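Side-chain contacts in glycosyltransferase (Streptomyces halstedii, PDB 3WAD), which belongs to the glycosyltransferases of the GT-B fold, in a family named after the erythromycin biosynthesis protein CIII: residues S12-M17 with V40-D45; A233-W238 with L307-P312; E85-Q90 with W157-D162; D182-K187 with V193-S198. All blocks are in the same frame, centred on the assembly; numbering follows the deposited sequence.

Along the chain, contact 1 closes first, followed by contacts 3, 4 and finally 2. Contacts 1, 3 and 4 belong to the half built on the seven-stranded parallel sheet, whereas contact 2 joins a segment following that sheet to the half built on the six-stranded one. Contacts 3 and 4 have centres about 20 Å apart and are bridged directly by the salt bridge between Arg161 and Glu197. Contacts 2 and 4 are the most distant pair, with centres about 46 Å apart. Contacts 1 and 2 both reach the dimer interface, where Val40 of contact 1 packs on Val234 of contact 2 in the second subunit.

Contact 1: S12-M17 with V40-D45; sequences SHLYNM and VQAISD
Leu14 reaches from helix 11-16 to helix 40-44 and meets Ala42 and Ile43 with the end of its side chain. Its CB points toward the partner helix, but Leu14 CB is still 5.4 Å from Ala42 CB. CG lies anti to the backbone N (chi1 170°), which carries the branch across the gap. From there CD1 passes alongside Ile43, 4.2 Å from its CG1. The other branch makes the main contact: Leu14 CD2 lies 3.6 Å from Ala42 CB, and it also rests on the backbone of that residue, 3.6 Å from Ala42 O. The same methyl approaches Ile43 CG1 at 3.9 Å, so it fits into the angle between the two neighbouring residues. Both helices follow strands of the parallel N-terminal sheet, 2-6 and 30-35, and Leu14 and Ile43 both also touch Ile33 of strand 30-35. Within segment 40-45, Gln41 NE2 donates to Asp45 OD1, and Asp45 packs on Asp45 of the second subunit. Between the segments themselves the touching side chains are buried and wholly apolar; the helices are thus held here by close fit and exclusion of water, without directional bonds.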
loop_
_atom_site.group_PDB
_atom_site.type_symbol
_atom_site.label_atom_id
_atom_site.label_comp_id
_atom_site.label_asym_id
_atom_site.label_seq_id
_atom_site.Cartn_x
_atom_site.Cartn_y
_atom_site.Cartn_z
ATOM N N SER B 12 -9.069 4.509 -11.604
ATOM C CA SER B 12 -10.234 4.479 -10.688
ATOM C C SER B 12 -10.583 3.030 -10.331
ATOM O O SER B 12 -10.848 2.750 -9.207
ATOM C CB SER B 12 -11.489 5.117 -11.356
ATOM O OG SER B 12 -11.195 6.496 -11.513
ATOM N N HIS B 13 -10.654 2.145 -11.312
ATOM C CA HIS B 13 -11.036 0.770 -11.009
ATOM C C HIS B 13 -9.884 0.111 -10.278
ATOM O O HIS B 13 -10.136 -0.700 -9.392
ATOM C CB HIS B 13 -11.378 0.004 -12.257
ATOM C CG HIS B 13 -12.716 0.351 -12.830
ATOM N ND1 HIS B 13 -13.786 -0.518 -12.765
ATOM C CD2 HIS B 13 -13.152 1.457 -13.526
ATOM C CE1 HIS B 13 -14.830 0.034 -13.373
ATOM N NE2 HIS B 13 -14.455 1.209 -13.884
ATOM N N LEU B 14 -8.629 0.477 -10.591
ATOM C CA LEU B 14 -7.493 0.059 -9.726
ATOM C C LEU B 14 -7.642 0.474 -8.293
ATOM O O LEU B 14 -7.595 -0.409 -7.426
ATOM C CB LEU B 14 -6.132 0.463 -10.276
ATOM C CG LEU B 14 -4.991 0.248 -9.265
ATOM C CD1 LEU B 14 -4.820 -1.225 -8.792
ATOM C CD2 LEU B 14 -3.661 0.881 -9.739
ATOM N N TYR B 15 -7.792 1.790 -8.005
ATOM C CA TYR B 15 -7.922 2.288 -6.628
ATOM C C TYR B 15 -9.068 1.664 -5.837
ATOM O O TYR B 15 -9.022 1.589 -4.582
ATOM C CB TYR B 15 -8.206 3.799 -6.648
ATOM C CG TYR B 15 -7.023 4.616 -7.062
ATOM C CD1 TYR B 15 -5.818 4.005 -7.490
ATOM C CD2 TYR B 15 -7.102 6.011 -6.988
ATOM C CE1 TYR B 15 -4.723 4.777 -7.843
ATOM C CE2 TYR B 15 -6.051 6.784 -7.361
ATOM C CZ TYR B 15 -4.866 6.176 -7.772
ATOM O OH TYR B 15 -3.844 7.023 -8.121
ATOM N N ASN B 16 -10.114 1.287 -6.547
ATOM C CA ASN B 16 -11.261 0.624 -5.917
ATOM C C ASN B 16 -10.802 -0.659 -5.093
ATOM O O ASN B 16 -11.363 -0.979 -4.024
ATOM C CB ASN B 16 -12.263 0.255 -7.034
ATOM C CG ASN B 16 -13.488 -0.504 -6.510
ATOM O OD1 ASN B 16 -13.720 -1.685 -6.836
ATOM N ND2 ASN B 16 -14.268 0.166 -5.716
ATOM N N MET B 17 -9.794 -1.374 -5.612
ATOM C CA MET B 17 -9.310 -2.618 -4.975
ATOM C C MET B 17 -7.970 -2.536 -4.280
ATOM O O MET B 17 -7.469 -3.529 -3.767
ATOM C CB MET B 17 -9.338 -3.763 -5.952
ATOM C CG MET B 17 -8.683 -3.551 -7.269
ATOM S SD MET B 17 -9.068 -4.976 -8.428
ATOM C CE MET B 17 -7.448 -5.175 -8.294
ATOM N N VAL B 40 0.793 -0.176 -15.067
ATOM C CA VAL B 40 1.858 -0.549 -14.143
ATOM C C VAL B 40 2.321 0.586 -13.241
ATOM O O VAL B 40 2.499 0.450 -12.029
ATOM C CB VAL B 40 3.022 -1.249 -14.883
ATOM C CG1 VAL B 40 4.361 -1.197 -14.018
ATOM C CG2 VAL B 40 2.617 -2.733 -15.256
ATOM N N GLN B 41 2.468 1.767 -13.789
ATOM C CA GLN B 41 2.904 2.819 -12.948
ATOM C C GLN B 41 1.922 3.090 -11.783
ATOM O O GLN B 41 2.368 3.441 -10.625
ATOM C CB GLN B 41 3.082 4.106 -13.789
ATOM C CG GLN B 41 3.543 5.297 -12.910
ATOM C CD GLN B 41 4.887 5.022 -12.321
ATOM O OE1 GLN B 41 5.787 4.625 -13.036
ATOM N NE2 GLN B 41 5.036 5.199 -10.995
ATOM N N ALA B 42 0.629 3.091 -12.095
ATOM C CA ALA B 42 -0.405 3.296 -11.087
ATOM C C ALA B 42 -0.325 2.165 -10.012
ATOM O O ALA B 42 -0.551 2.429 -8.833
ATOM C CB ALA B 42 -1.815 3.314 -11.705
ATOM N N ILE B 43 -0.054 0.922 -10.431
ATOM C CA ILE B 43 -0.012 -0.151 -9.438
ATOM C C ILE B 43 1.188 0.102 -8.540
ATOM O O ILE B 43 1.107 -0.031 -7.317
ATOM C CB ILE B 43 0.101 -1.548 -10.093
ATOM C CG1 ILE B 43 -1.189 -1.907 -10.867
ATOM C CG2 ILE B 43 0.359 -2.583 -8.981
ATOM C CD1 ILE B 43 -1.061 -2.914 -11.975
ATOM N N SER B 44 2.317 0.475 -9.150
ATOM C CA SER B 44 3.468 0.922 -8.344
ATOM C C SER B 44 3.254 2.043 -7.396
ATOM O O SER B 44 3.748 1.985 -6.247
ATOM C CB SER B 44 4.671 1.249 -9.240
ATOM O OG SER B 44 5.153 0.026 -9.686
ATOM N N ASP B 45 2.542 3.066 -7.834
ATOM C CA ASP B 45 2.295 4.233 -7.014
ATOM C C ASP B 45 1.360 3.883 -5.863
ATOM O O ASP B 45 1.123 4.728 -5.009
ATOM C CB ASP B 45 1.608 5.345 -7.787
ATOM C CG ASP B 45 2.510 5.995 -8.873
ATOM O OD1 ASP B 45 3.747 5.860 -8.795
ATOM O OD2 ASP B 45 1.912 6.660 -9.770
#

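Contact 2: A233-W238 with L307-P312; sequences AVLPDW and LHALLP
Leu235 and Ala309 meet methyl to methyl, Leu235 CD1 lying 3.7 Å from Ala309 CB, at the place where the two backbones come nearest. The leucine gets there through a first torsion well away from the staggered values (chi1 -134°), and although its CB is set obliquely to helix 307-310, CD1 swings in to meet it. His308 has CG in the crowded position between backbone N and carbonyl carbon (chi1 52°). This turns the imidazole toward strand 233-234, where Ala233 CB sits at the ring edge, near its plane, 4.1 Å from His308 NE2. At the other end of the contact Leu310 brings CD1 to the edge of the Trp238 indole, 4.3 Å from CH2 of that ring. One face of the same indole is covered by Pro236, whose CG stands 3.2 Å above the ring plane toward the rim, and Arg300 makes a cation-pi contact with it. Ala233 and Val234 also pair in a parallel ladder with a strand of the second subunit. This segment lies on the chain passing from strand 221-222 of the first sheet to strand 247-251 of the second, and its packing on helix 307-310 is that of an interdomain connection laid along the C-terminal Rossmann-like domain of a GT-B fold.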
loop_
_atom_site.group_PDB
_atom_site.type_symbol
_atom_site.label_atom_id
_atom_site.label_comp_id
_atom_site.label_asym_id
_atom_site.label_seq_id
_atom_site.Cartn_x
_atom_site.Cartn_y
_atom_site.Cartn_z
ATOM N N ALA B 233 -0.649 11.099 -1.924
ATOM C CA ALA B 233 -1.147 12.295 -1.290
ATOM C C ALA B 233 -0.060 12.953 -0.503
ATOM O O ALA B 233 0.703 12.280 0.172
ATOM C CB ALA B 233 -2.382 11.972 -0.363
ATOM N N VAL B 234 0.025 14.269 -0.636
ATOM C CA VAL B 234 0.959 15.125 0.118
ATOM C C VAL B 234 0.108 16.192 0.817
ATOM O O VAL B 234 -0.743 16.828 0.184
ATOM C CB VAL B 234 1.967 15.784 -0.806
ATOM C CG1 VAL B 234 2.924 16.690 -0.011
ATOM C CG2 VAL B 234 2.736 14.693 -1.589
ATOM N N LEU B 235 0.229 16.333 2.122
ATOM C CA LEU B 235 -0.612 17.288 2.813
ATOM C C LEU B 235 -0.121 18.689 2.474
ATOM O O LEU B 235 1.036 18.963 2.730
ATOM C CB LEU B 235 -0.498 17.082 4.294
ATOM C CG LEU B 235 -1.785 17.057 5.090
ATOM C CD1 LEU B 235 -2.418 15.679 4.781
ATOM C CD2 LEU B 235 -1.444 17.227 6.599
ATOM N N PRO B 236 -0.968 19.553 1.857
ATOM C CA PRO B 236 -0.463 20.916 1.609
ATOM C C PRO B 236 -0.474 21.765 2.883
ATOM O O PRO B 236 -1.196 21.453 3.851
ATOM C CB PRO B 236 -1.416 21.471 0.545
ATOM C CG PRO B 236 -2.722 20.817 0.857
ATOM C CD PRO B 236 -2.348 19.396 1.363
ATOM N N ASP B 237 0.337 22.816 2.887
ATOM C CA ASP B 237 0.487 23.646 4.063
ATOM C C ASP B 237 -0.860 24.174 4.512
ATOM O O ASP B 237 -1.192 24.193 5.684
ATOM C CB ASP B 237 1.383 24.835 3.730
ATOM C CG ASP B 237 2.856 24.558 3.987
ATOM O OD1 ASP B 237 3.728 25.308 3.486
ATOM O OD2 ASP B 237 3.158 23.597 4.708
ATOM N N TRP B 238 -1.656 24.598 3.560
ATOM C CA TRP B 238 -2.867 25.302 3.894
ATOM C C TRP B 238 -3.890 24.390 4.609
ATOM O O TRP B 238 -4.628 24.863 5.487
ATOM C CB TRP B 238 -3.405 25.989 2.634
ATOM C CG TRP B 238 -3.823 25.047 1.617
ATOM C CD1 TRP B 238 -3.134 24.666 0.487
ATOM C CD2 TRP B 238 -5.052 24.311 1.617
ATOM N NE1 TRP B 238 -3.881 23.743 -0.218
ATOM C CE2 TRP B 238 -5.056 23.509 0.458
ATOM C CE3 TRP B 238 -6.160 24.264 2.490
ATOM C CZ2 TRP B 238 -6.118 22.673 0.142
ATOM C CZ3 TRP B 238 -7.210 23.436 2.182
ATOM C CH2 TRP B 238 -7.181 22.646 1.005
ATOM N N LEU B 307 -9.125 13.995 -0.226
ATOM C CA LEU B 307 -10.425 14.127 0.410
ATOM C C LEU B 307 -10.391 13.708 1.865
ATOM O O LEU B 307 -11.065 14.282 2.702
ATOM C CB LEU B 307 -11.447 13.231 -0.297
ATOM C CG LEU B 307 -12.426 13.844 -1.294
ATOM C CD1 LEU B 307 -12.144 15.309 -1.663
ATOM C CD2 LEU B 307 -12.572 12.950 -2.503
ATOM N N HIS B 308 -9.634 12.647 2.162
ATOM C CA HIS B 308 -9.587 12.162 3.527
ATOM C C HIS B 308 -8.872 13.182 4.358
ATOM O O HIS B 308 -9.120 13.203 5.517
ATOM C CB HIS B 308 -8.868 10.826 3.619
ATOM C CG HIS B 308 -7.521 10.836 2.962
ATOM N ND1 HIS B 308 -6.339 10.898 3.671
ATOM C CD2 HIS B 308 -7.178 10.801 1.652
ATOM C CE1 HIS B 308 -5.318 10.907 2.822
ATOM N NE2 HIS B 308 -5.804 10.845 1.590
ATOM N N ALA B 309 -8.012 14.063 3.810
ATOM C CA ALA B 309 -7.445 15.149 4.722
ATOM C C ALA B 309 -8.372 16.337 4.847
ATOM O O ALA B 309 -8.471 16.956 5.932
ATOM C CB ALA B 309 -6.068 15.642 4.306
ATOM N N LEU B 310 -9.079 16.603 3.744
ATOM C CA LEU B 310 -10.026 17.728 3.643
ATOM C C LEU B 310 -11.381 17.449 4.342
ATOM O O LEU B 310 -11.835 18.248 5.158
ATOM C CB LEU B 310 -10.253 18.121 2.146
ATOM C CG LEU B 310 -11.189 19.325 1.877
ATOM C CD1 LEU B 310 -10.724 20.641 2.528
ATOM C CD2 LEU B 310 -11.315 19.512 0.353
ATOM N N LEU B 311 -12.043 16.353 3.997
ATOM C CA LEU B 311 -13.433 16.192 4.419
ATOM C C LEU B 311 -13.722 16.249 5.931
ATOM O O LEU B 311 -14.799 16.641 6.291
ATOM C CB LEU B 311 -14.097 14.955 3.795
ATOM C CG LEU B 311 -14.371 15.038 2.301
ATOM C CD1 LEU B 311 -14.970 13.749 1.941
ATOM C CD2 LEU B 311 -15.346 16.222 1.968
ATOM N N PRO B 312 -12.790 15.807 6.823
ATOM C CA PRO B 312 -13.074 15.947 8.296
ATOM C C PRO B 312 -13.429 17.378 8.762
ATOM O O PRO B 312 -14.074 17.568 9.806
ATOM C CB PRO B 312 -11.764 15.506 8.929
ATOM C CG PRO B 312 -11.239 14.483 7.922
ATOM C CD PRO B 312 -11.492 15.134 6.605
#

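Contact 3: E85-Q90 with W157-D162; sequences EKLTWQ and WGRMRD
Leu87 supplies the contact from its side with both methyls, one for each of two consecutive residues of helix 156-168. The apolar part is the meeting of Leu87 CD2 with Met160 SD at 3.7 Å, the two side chains crossing at about a right angle. Bends at chi2 (-87°) and chi3 bring the methionine sulfur over to the leucine. The second kind of contact sets a methyl against a charged group: Leu87 CD1 lies in the plane of the Arg159 guanidinium, at its edge, 3.6 Å from Arg159 NH1. Met160 CG covers one face of that guanidinium, 3.9 Å above its plane and toward the rim. Polar bonds hold the arginine from outside the two segments, its NH2 donating to Gln156 OE1 and Glu81 O; together with a bend at chi3 (65°) they fix how the flat group is turned. Leu87 itself is the centre of an inverse gamma turn, and the next residue, Thr88, is the N-cap of helix 89-106, with OG1 bonded to Tyr91 N. The contact therefore fastens the approach to helix 89-106 onto helix 156-168, and Met160 also packs on Tyr91 and Val95 of helix 89-106.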
loop_
_atom_site.group_PDB
_atom_site.type_symbol
_atom_site.label_atom_id
_atom_site.label_comp_id
_atom_site.label_asym_id
_atom_site.label_seq_id
_atom_site.Cartn_x
_atom_site.Cartn_y
_atom_site.Cartn_z
ATOM N N GLU B 85 -40.566 -0.747 -18.088
ATOM C CA GLU B 85 -41.062 -0.961 -19.491
ATOM C C GLU B 85 -39.953 -1.091 -20.501
ATOM O O GLU B 85 -40.167 -1.679 -21.542
ATOM C CB GLU B 85 -41.996 0.136 -19.985
ATOM C CG GLU B 85 -41.406 1.562 -20.060
ATOM C CD GLU B 85 -41.358 2.220 -18.692
ATOM O OE1 GLU B 85 -41.403 1.512 -17.625
ATOM O OE2 GLU B 85 -41.289 3.453 -18.672
ATOM N N LYS B 86 -38.793 -0.542 -20.211
ATOM C CA LYS B 86 -37.649 -0.632 -21.120
ATOM C C LYS B 86 -36.870 -1.920 -20.901
ATOM O O LYS B 86 -36.065 -2.324 -21.713
ATOM C CB LYS B 86 -36.686 0.511 -20.841
ATOM C CG LYS B 86 -37.304 1.890 -20.848
ATOM C CD LYS B 86 -37.531 2.254 -22.294
ATOM C CE LYS B 86 -37.206 3.655 -22.572
ATOM N NZ LYS B 86 -38.012 4.085 -23.799
ATOM N N LEU B 87 -37.104 -2.566 -19.783
ATOM C CA LEU B 87 -36.342 -3.778 -19.378
ATOM C C LEU B 87 -36.981 -5.060 -19.935
ATOM O O LEU B 87 -37.339 -5.979 -19.211
ATOM C CB LEU B 87 -36.171 -3.813 -17.840
ATOM C CG LEU B 87 -35.231 -2.715 -17.310
ATOM C CD1 LEU B 87 -35.103 -2.761 -15.831
ATOM C CD2 LEU B 87 -33.838 -2.814 -18.027
ATOM N N THR B 88 -37.081 -5.128 -21.236
ATOM C CA THR B 88 -37.587 -6.321 -21.914
ATOM C C THR B 88 -36.432 -7.296 -22.174
ATOM O O THR B 88 -35.272 -6.880 -22.157
ATOM C CB THR B 88 -38.093 -5.945 -23.299
ATOM O OG1 THR B 88 -36.991 -5.428 -24.030
ATOM C CG2 THR B 88 -39.171 -4.802 -23.219
ATOM N N TRP B 89 -36.761 -8.572 -22.438
ATOM C CA TRP B 89 -35.801 -9.573 -22.878
ATOM C C TRP B 89 -34.964 -9.025 -24.073
ATOM O O TRP B 89 -33.715 -9.123 -24.039
ATOM C CB TRP B 89 -36.499 -10.864 -23.298
ATOM C CG TRP B 89 -35.489 -11.982 -23.604
ATOM C CD1 TRP B 89 -34.927 -12.873 -22.697
ATOM C CD2 TRP B 89 -34.906 -12.277 -24.873
ATOM N NE1 TRP B 89 -34.042 -13.712 -23.343
ATOM C CE2 TRP B 89 -34.014 -13.373 -24.681
ATOM C CE3 TRP B 89 -35.056 -11.728 -26.177
ATOM C CZ2 TRP B 89 -33.275 -13.921 -25.732
ATOM C CZ3 TRP B 89 -34.315 -12.276 -27.215
ATOM C CH2 TRP B 89 -33.450 -13.366 -26.995
ATOM N N GLN B 90 -35.609 -8.407 -25.092
ATOM C CA GLN B 90 -34.862 -7.945 -26.249
ATOM C C GLN B 90 -33.835 -6.837 -25.908
ATOM O O GLN B 90 -32.699 -6.814 -26.434
ATOM C CB GLN B 90 -35.780 -7.390 -27.340
ATOM C CG GLN B 90 -35.077 -7.297 -28.722
ATOM C CD GLN B 90 -34.439 -8.662 -29.183
ATOM O OE1 GLN B 90 -35.141 -9.689 -29.304
ATOM N NE2 GLN B 90 -33.095 -8.675 -29.390
ATOM N N TRP B 157 -24.883 -4.850 -13.642
ATOM C CA TRP B 157 -24.780 -5.981 -14.550
ATOM C C TRP B 157 -25.525 -7.151 -13.941
ATOM O O TRP B 157 -26.222 -7.860 -14.668
ATOM C CB TRP B 157 -23.295 -6.354 -14.717
ATOM C CG TRP B 157 -22.928 -7.355 -15.802
ATOM C CD1 TRP B 157 -22.494 -8.651 -15.618
ATOM C CD2 TRP B 157 -22.857 -7.105 -17.226
ATOM N NE1 TRP B 157 -22.186 -9.222 -16.843
ATOM C CE2 TRP B 157 -22.402 -8.303 -17.839
ATOM C CE3 TRP B 157 -23.228 -6.028 -18.038
ATOM C CZ2 TRP B 157 -22.210 -8.420 -19.232
ATOM C CZ3 TRP B 157 -23.027 -6.120 -19.441
ATOM C CH2 TRP B 157 -22.520 -7.330 -20.022
ATOM N N GLY B 158 -25.394 -7.329 -12.607
ATOM C CA GLY B 158 -26.084 -8.476 -11.955
ATOM C C GLY B 158 -27.601 -8.268 -11.936
ATOM O O GLY B 158 -28.391 -9.203 -12.223
ATOM N N ARG B 159 -28.001 -7.024 -11.629
ATOM C CA ARG B 159 -29.419 -6.618 -11.743
ATOM C C ARG B 159 -30.040 -6.914 -13.142
ATOM O O ARG B 159 -31.110 -7.544 -13.270
ATOM C CB ARG B 159 -29.546 -5.128 -11.393
ATOM C CG ARG B 159 -30.996 -4.580 -11.507
ATOM C CD ARG B 159 -31.033 -3.052 -11.299
ATOM N NE ARG B 159 -30.317 -2.339 -12.348
ATOM C CZ ARG B 159 -30.802 -2.040 -13.560
ATOM N NH1 ARG B 159 -32.055 -2.389 -13.914
ATOM N NH2 ARG B 159 -30.025 -1.357 -14.420
ATOM N N MET B 160 -29.360 -6.521 -14.214
ATOM C CA MET B 160 -29.869 -6.850 -15.518
ATOM C C MET B 160 -29.779 -8.381 -15.740
ATOM O O MET B 160 -30.589 -8.963 -16.473
ATOM C CB MET B 160 -29.027 -6.156 -16.628
ATOM C CG MET B 160 -28.966 -4.623 -16.506
ATOM S SD MET B 160 -30.374 -3.919 -17.366
ATOM C CE MET B 160 -29.552 -3.476 -18.884
ATOM N N ARG B 161 -28.715 -9.007 -15.230
ATOM C CA ARG B 161 -28.536 -10.435 -15.537
ATOM C C ARG B 161 -29.659 -11.293 -14.882
ATOM O O ARG B 161 -30.133 -12.275 -15.464
ATOM C CB ARG B 161 -27.176 -10.945 -15.062
ATOM C CG ARG B 161 -27.028 -12.438 -15.346
ATOM C CD ARG B 161 -26.983 -12.637 -16.827
ATOM N NE ARG B 161 -26.458 -13.955 -17.202
ATOM C CZ ARG B 161 -26.475 -14.462 -18.429
ATOM N NH1 ARG B 161 -26.890 -13.718 -19.462
ATOM N NH2 ARG B 161 -25.971 -15.703 -18.659
ATOM N N ASP B 162 -30.031 -10.910 -13.681
ATOM C CA ASP B 162 -31.138 -11.595 -12.980
ATOM C C ASP B 162 -32.430 -11.492 -13.763
ATOM O O ASP B 162 -33.087 -12.539 -13.983
ATOM C CB ASP B 162 -31.300 -11.072 -11.586
ATOM C CG ASP B 162 -30.225 -11.561 -10.684
ATOM O OD1 ASP B 162 -29.456 -12.528 -11.043
ATOM O OD2 ASP B 162 -30.105 -10.944 -9.621
#

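Contact 4: D182-K187 with V193-S198; sequences DWLATK and VAFTES
The Phe195 ring is met by Leu184 at its edge: Leu184 CB lies near the ring plane, 3.8 Å from Phe195 CD1, and Leu184 CD1 continues along the same edge, 4.1 Å from Phe195 CE1. The other flat group, the Trp183 indole, has Leu184 CD2 over one face, 3.7 Å above the plane and toward the rim, so the leucine is wedged between the two aromatics. Phe195 CG is anti to the backbone N (chi1 -177°), which sends the ring along helix 179-188, while its CB rests on Ala185 CB at 4.0 Å. Segment 193-198 belongs to the loop joining helix 179-188 to helix 198-201; after the first helix the chain doubles back along it, within the connection between strands 147-150 and 204-206 of the N-terminal Rossmann-like sheet. Leu184 and Phe195 also both touch Val200 of the second helix. Polar bonds brace each segment separately. Asp182 O accepts from Thr186 N and, on the opposite face of its plane, from Thr186 OG1 at 2.8 Å. Beyond the phenylalanine, the hydroxyls Thr196 OG1 and Ser198 OG share a hydrogen bond of 2.8 Å, and Glu197 accepts a hydrogen bond from Asn165 ND2 through OE2.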
loop_
_atom_site.group_PDB
_atom_site.type_symbol
_atom_site.label_atom_id
_atom_site.label_comp_id
_atom_site.label_asym_id
_atom_site.label_seq_id
_atom_site.Cartn_x
_atom_site.Cartn_y
_atom_site.Cartn_z
ATOM N N ASP B 182 -22.537 -17.013 -25.469
ATOM C CA ASP B 182 -21.790 -17.156 -26.696
ATOM C C ASP B 182 -20.415 -16.468 -26.502
ATOM O O ASP B 182 -19.381 -17.020 -26.864
ATOM C CB ASP B 182 -22.521 -16.534 -27.846
ATOM C CG ASP B 182 -23.796 -17.310 -28.235
ATOM O OD1 ASP B 182 -24.131 -18.283 -27.536
ATOM O OD2 ASP B 182 -24.467 -16.899 -29.214
ATOM N N TRP B 183 -20.425 -15.265 -25.930
ATOM C CA TRP B 183 -19.162 -14.527 -25.691
ATOM C C TRP B 183 -18.183 -15.288 -24.838
ATOM O O TRP B 183 -17.085 -15.512 -25.274
ATOM C CB TRP B 183 -19.428 -13.166 -25.089
ATOM C CG TRP B 183 -18.185 -12.459 -24.629
ATOM C CD1 TRP B 183 -16.951 -12.299 -25.307
ATOM C CD2 TRP B 183 -18.090 -11.694 -23.441
ATOM N NE1 TRP B 183 -16.103 -11.535 -24.519
ATOM C CE2 TRP B 183 -16.782 -11.147 -23.388
ATOM C CE3 TRP B 183 -18.980 -11.435 -22.398
ATOM C CZ2 TRP B 183 -16.351 -10.388 -22.307
ATOM C CZ3 TRP B 183 -18.565 -10.660 -21.347
ATOM C CH2 TRP B 183 -17.266 -10.109 -21.326
ATOM N N LEU B 184 -18.617 -15.707 -23.652
ATOM C CA LEU B 184 -17.741 -16.288 -22.655
ATOM C C LEU B 184 -17.362 -17.752 -22.922
ATOM O O LEU B 184 -16.260 -18.165 -22.528
ATOM C CB LEU B 184 -18.292 -16.135 -21.237
ATOM C CG LEU B 184 -18.382 -14.697 -20.707
ATOM C CD1 LEU B 184 -19.122 -14.650 -19.373
ATOM C CD2 LEU B 184 -16.965 -14.069 -20.527
ATOM N N ALA B 185 -18.215 -18.514 -23.605
ATOM C CA ALA B 185 -17.807 -19.835 -24.100
ATOM C C ALA B 185 -16.648 -19.663 -25.099
ATOM O O ALA B 185 -15.604 -20.372 -25.039
ATOM C CB ALA B 185 -18.981 -20.554 -24.761
ATOM N N THR B 186 -16.846 -18.731 -26.032
ATOM C CA THR B 186 -15.813 -18.327 -26.995
ATOM C C THR B 186 -14.491 -17.853 -26.338
ATOM O O THR B 186 -13.399 -18.271 -26.751
ATOM C CB THR B 186 -16.307 -17.179 -27.873
ATOM O OG1 THR B 186 -17.353 -17.676 -28.696
ATOM C CG2 THR B 186 -15.219 -16.685 -28.871
ATOM N N LYS B 187 -14.600 -16.949 -25.394
ATOM C CA LYS B 187 -13.436 -16.442 -24.691
ATOM C C LYS B 187 -12.669 -17.596 -23.987
ATOM O O LYS B 187 -11.441 -17.591 -24.013
ATOM C CB LYS B 187 -13.866 -15.438 -23.629
ATOM C CG LYS B 187 -12.701 -14.585 -23.036
ATOM C CD LYS B 187 -13.331 -13.449 -22.195
ATOM C CE LYS B 187 -12.317 -12.452 -21.667
ATOM N NZ LYS B 187 -11.576 -11.831 -22.737
ATOM N N VAL B 193 -11.990 -23.737 -21.118
ATOM C CA VAL B 193 -12.902 -23.262 -20.044
ATOM C C VAL B 193 -14.265 -23.264 -20.674
ATOM O O VAL B 193 -14.530 -22.703 -21.817
ATOM C CB VAL B 193 -12.550 -21.825 -19.517
ATOM C CG1 VAL B 193 -13.618 -21.226 -18.599
ATOM C CG2 VAL B 193 -11.258 -21.827 -18.787
ATOM N N ALA B 194 -15.146 -23.945 -19.950
ATOM C CA ALA B 194 -16.518 -24.177 -20.431
ATOM C C ALA B 194 -17.369 -23.034 -19.925
ATOM O O ALA B 194 -17.167 -22.613 -18.776
ATOM C CB ALA B 194 -17.042 -25.536 -19.855
ATOM N N PHE B 195 -18.344 -22.541 -20.699
ATOM C CA PHE B 195 -19.332 -21.624 -20.060
ATOM C C PHE B 195 -20.060 -22.191 -18.844
ATOM O O PHE B 195 -20.710 -23.231 -18.957
ATOM C CB PHE B 195 -20.351 -21.078 -21.041
ATOM C CG PHE B 195 -21.284 -20.099 -20.403
ATOM C CD1 PHE B 195 -20.835 -18.781 -20.092
ATOM C CD2 PHE B 195 -22.589 -20.501 -20.008
ATOM C CE1 PHE B 195 -21.678 -17.863 -19.451
ATOM C CE2 PHE B 195 -23.470 -19.571 -19.371
ATOM C CZ PHE B 195 -23.011 -18.261 -19.085
ATOM N N THR B 196 -19.940 -21.544 -17.682
ATOM C CA THR B 196 -20.869 -21.738 -16.579
ATOM C C THR B 196 -21.387 -20.349 -16.260
ATOM O O THR B 196 -20.722 -19.350 -16.608
ATOM C CB THR B 196 -20.150 -22.183 -15.302
ATOM O OG1 THR B 196 -18.943 -21.391 -15.115
ATOM C CG2 THR B 196 -19.784 -23.676 -15.352
ATOM N N GLU B 197 -22.475 -20.277 -15.501
ATOM C CA GLU B 197 -23.036 -19.008 -15.094
ATOM C C GLU B 197 -22.071 -18.276 -14.131
ATOM O O GLU B 197 -22.060 -17.063 -14.005
ATOM C CB GLU B 197 -24.431 -19.196 -14.496
ATOM C CG GLU B 197 -25.151 -17.897 -14.047
ATOM C CD GLU B 197 -25.487 -16.884 -15.194
ATOM O OE1 GLU B 197 -25.434 -17.259 -16.381
ATOM O OE2 GLU B 197 -25.821 -15.694 -14.903
ATOM N N SER B 198 -21.230 -19.041 -13.469
ATOM C CA SER B 198 -20.310 -18.453 -12.543
ATOM C C SER B 198 -19.243 -17.629 -13.302
ATOM O O SER B 198 -18.599 -16.784 -12.712
ATOM C CB SER B 198 -19.701 -19.562 -11.691
ATOM O OG SER B 198 -18.858 -20.268 -12.564
#